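Local coordinates for N-formylglutamate amidohydrolase (Ralstonia eutropha, PDB 2Q7S), which binds a zinc ion and is probably a hydrolase that cleaves N-formylglutamate, at residues A[208-211]-A[212-216]. Residues are numbered along the deposited sequence; the frame is centred on the assembly and turned at random.
Sequences VDLV and ERELR
Arg213 bends back along its helix to lie against Asp209 and Leu210, one turn earlier. Its CB sits 3.3 Å from Asp209 O, the same carbonyl that accepts the Arg213 backbone N-H. CG is anti to the backbone N (chi1 173°), and the turn at chi3 (60°) brings the guanidinium back over the preceding turn. Asp209 O, toward the rim, and Leu210 CA lie over one face of that group. At the tip, NH1 is 3.9 Å from Asp209 O, while NH2 packs 3.8 Å from Leu210 CA, with Leu210 CD1 scarcely farther. Asp209 OD1 and Glu212 OE2 both form salt bridges with Arg224. All this belongs to helix 205-217, the crossover of a beta-alpha-beta unit joining strands 193-196 and 222-224; four successive backbone bonds, each from the N-H of one residue to the carbonyl four earlier, link 208-211 to 212-215. Leu210 CD1 also meets Glu214 CG at 3.6 Å, the two side chains running abreast toward helix 267-289. On the sheet-facing side, Val211 CG1 touches Leu215 CD1 at 3.9 Å, and both residues press on strand 193-196. A water donates to Asp209 O (3.0 Å); its approach to Glu212 OE1 is unusually close (2.5 Å), leaving that leg doubtful. Arg216 NH1 lies 3.6 Å from Glu212 OE1, an attraction of charges alone because the oxygen is well out of the guanidinium plane.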
loop_
_atom_site.group_PDB
_atom_site.type_symbol
_atom_site.label_atom_id
_atom_site.label_comp_id
_atom_site.label_asym_id
_atom_site.label_seq_id
_atom_site.Cartn_x
_atom_site.Cartn_y
_atom_site.Cartn_z
ATOM N N VAL A 208 -12.508 -9.539 -6.979
ATOM C CA VAL A 208 -11.679 -8.961 -8.045
ATOM C C VAL A 208 -12.602 -8.628 -9.265
ATOM O O VAL A 208 -12.440 -7.589 -9.898
ATOM C CB VAL A 208 -10.493 -9.901 -8.449
ATOM C CG1 VAL A 208 -9.456 -9.156 -9.263
ATOM C CG2 VAL A 208 -9.842 -10.506 -7.209
ATOM N N ASP A 209 -13.566 -9.507 -9.558
ATOM C CA ASP A 209 -14.501 -9.308 -10.671
ATOM C C ASP A 209 -15.346 -8.061 -10.398
ATOM O O ASP A 209 -15.534 -7.236 -11.285
ATOM C CB ASP A 209 -15.481 -10.491 -10.826
ATOM C CG ASP A 209 -14.854 -11.745 -11.470
ATOM O OD1 ASP A 209 -13.694 -11.729 -11.945
ATOM O OD2 ASP A 209 -15.566 -12.774 -11.498
ATOM N N LEU A 210 -15.850 -7.963 -9.164
ATOM C CA LEU A 210 -16.634 -6.800 -8.700
ATOM C C LEU A 210 -15.858 -5.508 -8.896
ATOM O O LEU A 210 -16.333 -4.602 -9.555
ATOM C CB LEU A 210 -17.056 -6.957 -7.224
ATOM C CG LEU A 210 -18.028 -5.942 -6.577
ATOM C CD1 LEU A 210 -19.146 -5.469 -7.528
ATOM C CD2 LEU A 210 -18.659 -6.577 -5.371
ATOM N N VAL A 211 -14.655 -5.432 -8.348
ATOM C CA VAL A 211 -13.887 -4.183 -8.394
ATOM C C VAL A 211 -13.571 -3.790 -9.844
ATOM O O VAL A 211 -13.763 -2.638 -10.253
ATOM C CB VAL A 211 -12.579 -4.271 -7.541
ATOM C CG1 VAL A 211 -11.687 -3.067 -7.798
ATOM C CG2 VAL A 211 -12.913 -4.430 -6.022
ATOM N N GLU A 212 -13.110 -4.761 -10.624
ATOM C CA GLU A 212 -12.809 -4.517 -12.032
ATOM C C GLU A 212 -14.025 -3.952 -12.805
ATOM O O GLU A 212 -13.914 -3.006 -13.547
ATOM C CB GLU A 212 -12.341 -5.834 -12.666
ATOM C CG GLU A 212 -12.052 -5.775 -14.150
ATOM C CD GLU A 212 -11.588 -7.136 -14.655
ATOM O OE1 GLU A 212 -12.477 -7.983 -14.831
ATOM O OE2 GLU A 212 -10.360 -7.370 -14.809
ATOM N N ARG A 213 -15.160 -4.622 -12.671
ATOM C CA ARG A 213 -16.397 -4.278 -13.378
ATOM C C ARG A 213 -16.905 -2.900 -12.955
ATOM O O ARG A 213 -17.238 -2.066 -13.790
ATOM C CB ARG A 213 -17.462 -5.345 -13.096
ATOM C CG ARG A 213 -18.872 -5.031 -13.626
ATOM C CD ARG A 213 -19.805 -6.233 -13.492
ATOM N NE ARG A 213 -19.989 -6.694 -12.099
ATOM C CZ ARG A 213 -19.574 -7.871 -11.590
ATOM N NH1 ARG A 213 -18.927 -8.784 -12.339
ATOM N NH2 ARG A 213 -19.812 -8.151 -10.304
ATOM N N GLU A 214 -16.956 -2.652 -11.658
ATOM C CA GLU A 214 -17.419 -1.336 -11.153
ATOM C C GLU A 214 -16.530 -0.194 -11.674
ATOM O O GLU A 214 -17.033 0.801 -12.145
ATOM C CB GLU A 214 -17.491 -1.339 -9.621
ATOM C CG GLU A 214 -18.608 -2.260 -9.081
ATOM C CD GLU A 214 -20.002 -1.698 -9.341
ATOM O OE1 GLU A 214 -20.146 -0.461 -9.244
ATOM O OE2 GLU A 214 -20.937 -2.486 -9.666
ATOM N N LEU A 215 -15.200 -0.367 -11.646
ATOM C CA LEU A 215 -14.285 0.662 -12.144
ATOM C C LEU A 215 -14.347 0.882 -13.636
ATOM O O LEU A 215 -14.361 2.019 -14.076
ATOM C CB LEU A 215 -12.821 0.356 -11.719
ATOM C CG LEU A 215 -12.595 0.568 -10.221
ATOM C CD1 LEU A 215 -11.228 0.214 -9.867
ATOM C CD2 LEU A 215 -12.902 1.994 -9.749
ATOM N N ARG A 216 -14.380 -0.200 -14.434
ATOM C CA ARG A 216 -14.617 -0.076 -15.887
ATOM C C ARG A 216 -15.964 0.552 -16.227
ATOM O O ARG A 216 -16.074 1.285 -17.181
ATOM C CB ARG A 216 -14.487 -1.439 -16.591
ATOM C CG ARG A 216 -13.082 -1.946 -16.609
ATOM C CD ARG A 216 -13.035 -3.368 -17.122
ATOM N NE ARG A 216 -11.658 -3.769 -17.321
ATOM C CZ ARG A 216 -11.272 -5.003 -17.655
ATOM N NH1 ARG A 216 -12.147 -5.997 -17.761
ATOM N NH2 ARG A 216 -9.987 -5.258 -17.825
HETATM O O HOH W 1 -14.906 -8.059 -14.075
#